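Local coordinates for TruD (PDB 4BS9), which acts as the heterocyclase of the trunkamide cyanobactin pathway, probably using ATP to close azoline rings in its precursor peptide, and carries a four-cysteine zinc site, at residues A[667-671]-A[777-781]; A[483-487]-A[746-750]; A[565-571]-A[680-685]. All coordinates share one frame; numbering follows the deposited sequence.

All three contacts lie on one side of the chain's centre. Contact 3 covers the most area and is partly buried; contacts 1 and 2 are surface contacts. Contacts 1 and 3 share a cluster of rings, since Trp-670 and Met-779 of contact 1 pack on Trp-566 of contact 3, near the end of helix 545-568. Contact 2 meets that helix through Tyr-567, which touches Ser-748 and Phe-750, and it touches contact 1 through Trp-747 and Pro-780. Chemically, contact 1 has no hydrogen bond across it, contact 2 pairs a serine with a carboxylate, and contact 3 joins an indole to a backbone carbonyl.

Contact 1: residues A[667-671]-A[777-781]; sequences ATDWL and TPMPF
Trp-670 turns its indole toward the C-terminal tail, and three side chains of 777-781 meet it from different directions. Its CG lies anti to the backbone N (chi1 179°), which swings the ring off the start of helix 670-673 toward the tail. Thr-777 comes to the ring edge, close to its plane, with the methyl CG2 3.6 Å from CZ3 of Trp-670. Met-779, bent at chi2 and chi3, brings its methyl in obliquely at the root of the indole, with CE of Met-779 3.6 Å from CG of Trp-670. The same CE lies 3.6 Å from OG1 of Thr-668. Met-779 SD is modelled above the indole face, 5.3 Å from the five-membered ring centroid of Trp-670, a distant Met-aromatic contact whose details are doubtful because SD crowds a neighbouring backbone nitrogen. Phe-781 turns its edge toward the indole face in an offset edge-to-face pair, planes at 76° and centroids 5.6 Å apart between the Trp-670 five-membered ring and the Phe-781 ring.

An alanine in place of Trp-670 would remove the surface on which Thr-777, Met-779 and Phe-781 converge and is likely to leave the tail's end less firmly placed. The indole also meets Trp-566 of helix 545-568, and its NE1 makes a weak hydrogen bond to Ile-627 O. Pro-778 and Pro-780 belong to the proline-rich C terminus, consistent with the PxPxP ending of azoline-forming YcaO proteins. These two segments meet through aromatic and methyl contacts, while the tail's backbone bonds, such as the weak one from Trp-566 NE1 to Thr-777 O, go to other parts.

Contact 2: residues A[483-487]-A[746-750]; sequences VTHDW and FWSRF
Ser-748 and Asp-486 make the one hydrogen bond across this contact. The serine hydroxyl OG donates to OD1 of Asp-486 at 3.0 Å, arriving from above the carboxylate, 48° out of its plane. With OG anti to the backbone N, Ser-748 extends its hydroxyl across to the acid. Backbone groups of the serine have weaker partners: its N makes a weak hydrogen bond with Tyr-567 OH, and its O one with Gln-470 NE2.

The aromatic interactions centre on His-485, whose imidazole reaches toward Phe-746 and Trp-747. CE1 of His-485 lies 3.6 Å from CE3 of Trp-747, and NE2 of His-485 lies 4.1 Å from CZ of Phe-746. Both ring pairs are steeply inclined, at 75° with the Trp-747 six-membered ring and 80° with Phe-746, and both meet obliquely. Within 746-750, the Phe-746 ring sets its edge on the guanidinium face of Arg-749, with CD2 of Phe-746 3.7 Å above that plane.

Apolar contact is slight: CB of His-485 sits 4.1 Å from CB of Ser-748. NH1 of Arg-749 makes a distant approach, 4.2 Å from the carbonyl O of His-485, which lies at the guanidinium edge. The charge of Arg-749 has a long, weak ion pair, from NH2 to Asp-535.

Trp-747 also rests on Arg-559 and Cys-563 of helix 545-568, and on Pro-780 of the C-terminal tail. Residues 746 to 749 form a type II beta turn with Ser-748 third in it, at positive phi; this is a loop-to-loop contact in which a turn beyond strand 735-740 meets the loop leading to strand 497-505, joined by an aromatic cluster and a serine-aspartate bond.

Contact 3: residues A[565-571]-A[680-685]; sequences WWYNRVS and PYLVAD
Tyr-681 fills the centre, its ring pressed among Trp-565, Trp-566 and Arg-569. It points an edge at the face of each tryptophan: toward Trp-566 the pair is edge-to-face with planes at 84°, and toward Trp-565 it is offset, with CD2 of Tyr-681 3.9 Å from CZ2 of Trp-565. On one face of the phenol ring lies the aliphatic part of Arg-569, a CH-pi contact with CG of Arg-569 3.8 Å from the Tyr-681 ring centroid. CG of Tyr-681 lies between the backbone N and carbonyl carbon (chi1 60°), a setting that brings the ring in against these three side chains. CD2 of Leu-682 adds an apolar touch, 3.8 Å from CZ2 of Trp-565.

Farther out, NE1 of Trp-565 donates to the backbone O of Tyr-681 at 3.2 Å, with an N-H...O angle of 145°; the oxygen lies in the indole plane, while the donor stands above the carbonyl plane. OH of Tyr-681 lies over a face of Trp-566 and has a weak bond with Asn-775 ND2. At the polar edge, Ser-571 OG comes within 3.5 Å of Val-683 O, and Arg-569 NH2 bonds Gln-773 O.

The chain leaves helix 545-568 through a Schellman motif at Arg-569, whose hydrocarbon part serves the apolar centre while its charged end turns to another loop. Tyr-681 thus makes the largest share of the contact, and the indole N-H adds a directional tie to its carbonyl.

Contact 1: residues A[667-671]-A[777-781]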
loop_
_atom_site.group_PDB
_atom_site.type_symbol
_atom_site.label_atom_id
_atom_site.label_comp_id
_atom_site.label_asym_id
_atom_site.label_seq_id
_atom_site.Cartn_x
_atom_site.Cartn_y
_atom_site.Cartn_z
ATOM N N ALA A 667 20.991 23.172 13.962
ATOM C CA ALA A 667 22.278 23.591 13.412
ATOM C C ALA A 667 22.617 25.085 13.714
ATOM O O ALA A 667 23.044 25.409 14.836
ATOM C CB ALA A 667 22.335 23.277 11.914
ATOM N N THR A 668 22.411 25.975 12.730
ATOM C CA THR A 668 22.836 27.387 12.813
ATOM C C THR A 668 21.682 28.363 13.210
ATOM O O THR A 668 20.578 27.943 13.591
ATOM C CB THR A 668 23.510 27.853 11.485
ATOM O OG1 THR A 668 22.527 27.936 10.444
ATOM C CG2 THR A 668 24.666 26.910 11.068
ATOM N N ASP A 669 21.969 29.662 13.140
ATOM C CA ASP A 669 21.058 30.704 13.597
ATOM C C ASP A 669 20.843 31.800 12.542
ATOM O O ASP A 669 20.460 32.936 12.870
ATOM C CB ASP A 669 21.632 31.332 14.865
ATOM C CG ASP A 669 22.844 32.245 14.588
ATOM O OD1 ASP A 669 22.923 32.890 13.508
ATOM O OD2 ASP A 669 23.713 32.335 15.480
ATOM N N TRP A 670 21.120 31.473 11.284
ATOM C CA TRP A 670 20.823 32.362 10.184
ATOM C C TRP A 670 19.410 32.889 10.336
ATOM O O TRP A 670 19.199 34.106 10.423
ATOM C CB TRP A 670 20.924 31.580 8.898
ATOM C CG TRP A 670 20.621 32.341 7.655
ATOM C CD1 TRP A 670 19.479 32.287 6.918
ATOM C CD2 TRP A 670 21.503 33.231 6.970
ATOM N NE1 TRP A 670 19.589 33.103 5.821
ATOM C CE2 TRP A 670 20.823 33.696 5.832
ATOM C CE3 TRP A 670 22.804 33.691 7.217
ATOM C CZ2 TRP A 670 21.389 34.593 4.946
ATOM C CZ3 TRP A 670 23.363 34.586 6.334
ATOM C CH2 TRP A 670 22.659 35.028 5.214
ATOM N N LEU A 671 18.450 31.966 10.416
ATOM C CA LEU A 671 17.025 32.322 10.479
ATOM C C LEU A 671 16.657 33.258 11.608
ATOM O O LEU A 671 15.677 33.990 11.520
ATOM C CB LEU A 671 16.171 31.068 10.589
ATOM C CG LEU A 671 16.147 30.255 9.302
ATOM C CD1 LEU A 671 15.403 28.964 9.564
ATOM C CD2 LEU A 671 15.503 31.022 8.149
ATOM N N THR A 777 30.307 34.059 7.050
ATOM C CA THR A 777 29.066 33.475 7.533
ATOM C C THR A 777 28.909 32.070 6.963
ATOM O O THR A 777 29.109 31.863 5.758
ATOM C CB THR A 777 27.855 34.305 7.097
ATOM O OG1 THR A 777 27.976 35.629 7.629
ATOM C CG2 THR A 777 26.559 33.675 7.588
ATOM N N PRO A 778 28.514 31.103 7.814
ATOM C CA PRO A 778 28.450 29.739 7.318
ATOM C C PRO A 778 27.079 29.435 6.725
ATOM O O PRO A 778 26.072 29.705 7.368
ATOM C CB PRO A 778 28.684 28.919 8.588
ATOM C CG PRO A 778 28.120 29.756 9.706
ATOM C CD PRO A 778 28.001 31.178 9.203
ATOM N N MET A 779 27.045 28.860 5.527
ATOM C CA MET A 779 25.806 28.689 4.768
ATOM C C MET A 779 26.256 28.514 3.283
ATOM O O MET A 779 27.459 28.470 3.041
ATOM C CB MET A 779 24.924 29.933 5.003
ATOM C CG MET A 779 23.412 29.762 4.901
ATOM S SD MET A 779 22.850 28.264 5.735
ATOM C CE MET A 779 22.026 29.129 7.061
ATOM N N PRO A 780 25.327 28.415 2.284
ATOM C CA PRO A 780 23.896 28.495 2.455
ATOM C C PRO A 780 23.163 27.160 2.431
ATOM O O PRO A 780 22.982 26.567 1.350
ATOM C CB PRO A 780 23.468 29.367 1.276
ATOM C CG PRO A 780 24.387 28.928 0.184
ATOM C CD PRO A 780 25.630 28.338 0.834
ATOM N N PHE A 781 22.738 26.711 3.620
ATOM C CA PHE A 781 21.819 25.596 3.733
ATOM C C PHE A 781 22.497 24.367 3.129
ATOM O O PHE A 781 23.723 24.298 3.015
ATOM C CB PHE A 781 20.506 25.894 2.974
ATOM C CG PHE A 781 19.736 27.097 3.483
ATOM C CD1 PHE A 781 20.295 28.376 3.502
ATOM C CD2 PHE A 781 18.423 26.958 3.895
ATOM C CE1 PHE A 781 19.572 29.471 3.957
ATOM C CE2 PHE A 781 17.696 28.052 4.346
ATOM C CZ PHE A 781 18.271 29.309 4.381
ATOM O OXT PHE A 781 21.842 23.418 2.706
#

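Contact 2: residues A[483-487]-A[746-750]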
loop_
_atom_site.group_PDB
_atom_site.type_symbol
_atom_site.label_atom_id
_atom_site.label_comp_id
_atom_site.label_asym_id
_atom_site.label_seq_id
_atom_site.Cartn_x
_atom_site.Cartn_y
_atom_site.Cartn_z
ATOM N N VAL A 483 31.139 21.925 10.466
ATOM C CA VAL A 483 30.376 21.204 9.468
ATOM C C VAL A 483 31.195 20.017 8.973
ATOM O O VAL A 483 32.406 19.934 9.206
ATOM C CB VAL A 483 30.037 22.147 8.277
ATOM C CG1 VAL A 483 28.891 21.610 7.432
ATOM C CG2 VAL A 483 29.664 23.537 8.778
ATOM N N THR A 484 30.509 19.089 8.316
ATOM C CA THR A 484 31.151 18.034 7.546
ATOM C C THR A 484 31.992 18.575 6.378
ATOM O O THR A 484 32.946 17.922 5.945
ATOM C CB THR A 484 30.106 17.050 6.992
ATOM O OG1 THR A 484 30.779 15.974 6.333
ATOM C CG2 THR A 484 29.143 17.735 6.004
ATOM N N HIS A 485 31.616 19.748 5.866
ATOM C CA HIS A 485 32.366 20.449 4.813
ATOM C C HIS A 485 33.774 20.855 5.256
ATOM O O HIS A 485 34.746 20.656 4.529
ATOM C CB HIS A 485 31.632 21.737 4.393
ATOM C CG HIS A 485 30.440 21.516 3.511
ATOM N ND1 HIS A 485 29.234 22.150 3.721
ATOM C CD2 HIS A 485 30.277 20.753 2.403
ATOM C CE1 HIS A 485 28.375 21.780 2.787
ATOM N NE2 HIS A 485 28.984 20.934 1.974
ATOM N N ASP A 486 33.870 21.430 6.452
ATOM C CA ASP A 486 35.082 22.133 6.889
ATOM C C ASP A 486 36.207 21.201 7.352
ATOM O O ASP A 486 37.187 21.665 7.939
ATOM C CB ASP A 486 34.749 23.122 8.013
ATOM C CG ASP A 486 33.562 24.017 7.683
ATOM O OD1 ASP A 486 33.054 23.964 6.541
ATOM O OD2 ASP A 486 33.132 24.770 8.579
ATOM N N TRP A 487 36.061 19.896 7.117
ATOM C CA TRP A 487 37.183 18.978 7.237
ATOM C C TRP A 487 38.154 19.325 6.125
ATOM O O TRP A 487 37.836 19.173 4.939
ATOM C CB TRP A 487 36.736 17.523 7.081
ATOM C CG TRP A 487 37.877 16.560 6.831
ATOM C CD1 TRP A 487 38.359 16.127 5.606
ATOM C CD2 TRP A 487 38.685 15.922 7.822
ATOM N NE1 TRP A 487 39.411 15.259 5.792
ATOM C CE2 TRP A 487 39.629 15.111 7.138
ATOM C CE3 TRP A 487 38.702 15.949 9.225
ATOM C CZ2 TRP A 487 40.572 14.333 7.812
ATOM C CZ3 TRP A 487 39.643 15.175 9.900
ATOM C CH2 TRP A 487 40.568 14.381 9.193
ATOM N N PHE A 746 33.311 24.862 -5.268
ATOM C CA PHE A 746 32.409 24.197 -4.358
ATOM C C PHE A 746 32.521 24.901 -3.025
ATOM O O PHE A 746 33.481 25.638 -2.783
ATOM C CB PHE A 746 32.811 22.735 -4.242
ATOM C CG PHE A 746 31.888 21.903 -3.400
ATOM C CD1 PHE A 746 30.519 21.903 -3.628
ATOM C CD2 PHE A 746 32.401 21.081 -2.390
ATOM C CE1 PHE A 746 29.678 21.120 -2.854
ATOM C CE2 PHE A 746 31.563 20.301 -1.616
ATOM C CZ PHE A 746 30.201 20.320 -1.849
ATOM N N TRP A 747 31.520 24.683 -2.181
ATOM C CA TRP A 747 31.441 25.304 -0.868
ATOM C C TRP A 747 32.721 25.091 -0.065
ATOM O O TRP A 747 33.316 24.020 -0.110
ATOM C CB TRP A 747 30.202 24.782 -0.106
ATOM C CG TRP A 747 28.882 25.193 -0.764
ATOM C CD1 TRP A 747 28.623 26.372 -1.418
ATOM C CD2 TRP A 747 27.661 24.437 -0.822
ATOM N NE1 TRP A 747 27.332 26.394 -1.879
ATOM C CE2 TRP A 747 26.714 25.224 -1.529
ATOM C CE3 TRP A 747 27.270 23.178 -0.342
ATOM C CZ2 TRP A 747 25.401 24.789 -1.769
ATOM C CZ3 TRP A 747 25.954 22.745 -0.580
ATOM C CH2 TRP A 747 25.039 23.554 -1.284
ATOM N N SER A 748 33.172 26.147 0.606
ATOM C CA SER A 748 34.117 26.036 1.720
ATOM C C SER A 748 35.596 25.883 1.331
ATOM O O SER A 748 36.425 25.540 2.175
ATOM C CB SER A 748 33.680 24.872 2.613
ATOM O OG SER A 748 34.207 24.983 3.909
ATOM N N ARG A 749 35.933 26.147 0.073
ATOM C CA ARG A 749 37.290 25.913 -0.431
ATOM C C ARG A 749 37.805 27.165 -1.074
ATOM O O ARG A 749 37.191 27.651 -2.023
ATOM C CB ARG A 749 37.284 24.793 -1.467
ATOM C CG ARG A 749 37.014 23.410 -0.901
ATOM C CD ARG A 749 36.065 22.681 -1.833
ATOM N NE ARG A 749 36.143 21.217 -1.791
ATOM C CZ ARG A 749 35.720 20.452 -0.789
ATOM N NH1 ARG A 749 35.220 20.976 0.329
ATOM N NH2 ARG A 749 35.829 19.143 -0.903
ATOM N N PHE A 750 38.941 27.656 -0.584
ATOM C CA PHE A 750 39.410 29.011 -0.891
ATOM C C PHE A 750 40.761 29.091 -1.593
ATOM O O PHE A 750 41.487 30.088 -1.452
ATOM C CB PHE A 750 39.487 29.834 0.394
ATOM C CG PHE A 750 38.206 29.877 1.135
ATOM C CD1 PHE A 750 37.106 30.475 0.563
ATOM C CD2 PHE A 750 38.091 29.295 2.387
ATOM C CE1 PHE A 750 35.903 30.505 1.231
ATOM C CE2 PHE A 750 36.894 29.321 3.066
ATOM C CZ PHE A 750 35.797 29.926 2.484
#

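Contact 3: residues A[565-571]-A[680-685]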
loop_
_atom_site.group_PDB
_atom_site.type_symbol
_atom_site.label_atom_id
_atom_site.label_comp_id
_atom_site.label_asym_id
_atom_site.label_seq_id
_atom_site.Cartn_x
_atom_site.Cartn_y
_atom_site.Cartn_z
ATOM N N TRP A 565 29.125 34.310 -5.696
ATOM C CA TRP A 565 28.269 35.369 -5.154
ATOM C C TRP A 565 28.401 35.458 -3.655
ATOM O O TRP A 565 28.714 36.512 -3.094
ATOM C CB TRP A 565 26.816 35.087 -5.531
ATOM C CG TRP A 565 25.830 35.850 -4.760
ATOM C CD1 TRP A 565 25.633 37.192 -4.791
ATOM C CD2 TRP A 565 24.872 35.318 -3.850
ATOM N NE1 TRP A 565 24.612 37.537 -3.942
ATOM C CE2 TRP A 565 24.128 36.399 -3.349
ATOM C CE3 TRP A 565 24.570 34.031 -3.408
ATOM C CZ2 TRP A 565 23.101 36.234 -2.416
ATOM C CZ3 TRP A 565 23.545 33.862 -2.483
ATOM C CH2 TRP A 565 22.823 34.954 -1.999
ATOM N N TRP A 566 28.160 34.324 -3.017
ATOM C CA TRP A 566 28.109 34.259 -1.578
ATOM C C TRP A 566 29.402 34.737 -0.976
ATOM O O TRP A 566 29.396 35.622 -0.136
ATOM C CB TRP A 566 27.835 32.838 -1.136
ATOM C CG TRP A 566 27.862 32.658 0.323
ATOM C CD1 TRP A 566 28.926 32.274 1.088
ATOM C CD2 TRP A 566 26.767 32.824 1.209
ATOM N NE1 TRP A 566 28.556 32.199 2.406
ATOM C CE2 TRP A 566 27.233 32.537 2.507
ATOM C CE3 TRP A 566 25.431 33.192 1.035
ATOM C CZ2 TRP A 566 26.414 32.622 3.626
ATOM C CZ3 TRP A 566 24.615 33.270 2.146
ATOM C CH2 TRP A 566 25.108 32.988 3.424
ATOM N N TYR A 567 30.505 34.166 -1.433
ATOM C CA TYR A 567 31.796 34.360 -0.778
ATOM C C TYR A 567 32.431 35.715 -1.042
ATOM O O TYR A 567 33.122 36.270 -0.177
ATOM C CB TYR A 567 32.770 33.249 -1.165
ATOM C CG TYR A 567 32.510 31.962 -0.442
ATOM C CD1 TYR A 567 32.590 31.911 0.945
ATOM C CD2 TYR A 567 32.194 30.787 -1.131
ATOM C CE1 TYR A 567 32.365 30.733 1.637
ATOM C CE2 TYR A 567 31.962 29.599 -0.446
ATOM C CZ TYR A 567 32.052 29.582 0.944
ATOM O OH TYR A 567 31.832 28.432 1.656
ATOM N N ASN A 568 32.213 36.235 -2.243
ATOM C CA ASN A 568 32.642 37.579 -2.569
ATOM C C ASN A 568 31.607 38.603 -2.102
ATOM O O ASN A 568 31.830 39.793 -2.236
ATOM C CB ASN A 568 32.848 37.711 -4.074
ATOM C CG ASN A 568 34.114 37.037 -4.559
ATOM O OD1 ASN A 568 35.214 37.504 -4.280
ATOM N ND2 ASN A 568 33.966 35.956 -5.330
ATOM N N ARG A 569 30.468 38.140 -1.588
ATOM C CA ARG A 569 29.366 39.016 -1.180
ATOM C C ARG A 569 29.064 40.070 -2.216
ATOM O O ARG A 569 29.246 41.250 -1.978
ATOM C CB ARG A 569 29.674 39.663 0.163
ATOM C CG ARG A 569 29.572 38.645 1.272
ATOM C CD ARG A 569 29.893 39.216 2.632
ATOM N NE ARG A 569 31.333 39.287 2.826
ATOM C CZ ARG A 569 31.923 39.499 3.992
ATOM N NH1 ARG A 569 31.211 39.660 5.101
ATOM N NH2 ARG A 569 33.244 39.538 4.048
ATOM N N VAL A 570 28.575 39.615 -3.358
ATOM C CA VAL A 570 28.373 40.451 -4.524
ATOM C C VAL A 570 26.918 40.934 -4.640
ATOM O O VAL A 570 25.953 40.162 -4.482
ATOM C CB VAL A 570 28.765 39.672 -5.790
ATOM C CG1 VAL A 570 28.615 40.529 -7.037
ATOM C CG2 VAL A 570 30.192 39.172 -5.667
ATOM N N SER A 571 26.778 42.230 -4.914
ATOM C CA SER A 571 25.475 42.869 -5.055
ATOM C C SER A 571 24.974 42.559 -6.447
ATOM O O SER A 571 25.676 42.778 -7.422
ATOM C CB SER A 571 25.596 44.376 -4.874
ATOM O OG SER A 571 24.352 44.897 -4.458
ATOM N N PRO A 680 24.196 43.221 2.405
ATOM C CA PRO A 680 24.169 43.939 1.133
ATOM C C PRO A 680 24.045 43.034 -0.057
ATOM O O PRO A 680 23.278 43.324 -0.964
ATOM C CB PRO A 680 25.515 44.644 1.109
ATOM C CG PRO A 680 25.747 44.952 2.543
ATOM C CD PRO A 680 25.262 43.735 3.281
ATOM N N TYR A 681 24.789 41.939 -0.044
ATOM C CA TYR A 681 24.716 40.955 -1.120
ATOM C C TYR A 681 23.343 40.295 -1.305
ATOM O O TYR A 681 23.049 39.796 -2.384
ATOM C CB TYR A 681 25.805 39.906 -0.950
ATOM C CG TYR A 681 25.780 39.088 0.336
ATOM C CD1 TYR A 681 26.273 39.600 1.532
ATOM C CD2 TYR A 681 25.329 37.779 0.333
ATOM C CE1 TYR A 681 26.285 38.837 2.686
ATOM C CE2 TYR A 681 25.335 37.006 1.478
ATOM C CZ TYR A 681 25.817 37.524 2.656
ATOM O OH TYR A 681 25.821 36.726 3.806
ATOM N N LEU A 682 22.502 40.317 -0.275
ATOM C CA LEU A 682 21.112 39.850 -0.390
ATOM C C LEU A 682 20.171 40.928 -0.919
ATOM O O LEU A 682 18.981 40.673 -1.191
ATOM C CB LEU A 682 20.581 39.401 0.969
ATOM C CG LEU A 682 21.394 38.354 1.711
ATOM C CD1 LEU A 682 20.818 38.122 3.094
ATOM C CD2 LEU A 682 21.401 37.072 0.917
ATOM N N VAL A 683 20.687 42.140 -1.017
ATOM C CA VAL A 683 19.912 43.248 -1.513
ATOM C C VAL A 683 20.215 43.420 -2.993
ATOM O O VAL A 683 21.364 43.295 -3.433
ATOM C CB VAL A 683 20.249 44.539 -0.759
ATOM C CG1 VAL A 683 19.372 45.680 -1.244
ATOM C CG2 VAL A 683 20.084 44.336 0.740
ATOM N N ALA A 684 19.170 43.696 -3.759
ATOM C CA ALA A 684 19.314 43.917 -5.185
ATOM C C ALA A 684 20.044 45.232 -5.438
ATOM O O ALA A 684 19.835 46.228 -4.736
ATOM C CB ALA A 684 17.954 43.929 -5.863
ATOM N N ASP A 685 20.909 45.212 -6.443
ATOM C CA ASP A 685 21.639 46.389 -6.885
ATOM C C ASP A 685 20.713 47.352 -7.648
ATOM O O ASP A 685 20.311 47.073 -8.777
ATOM C CB ASP A 685 22.784 45.926 -7.782
ATOM C CG ASP A 685 23.691 47.045 -8.201
ATOM O OD1 ASP A 685 23.316 48.221 -7.999
ATOM O OD2 ASP A 685 24.779 46.739 -8.737
#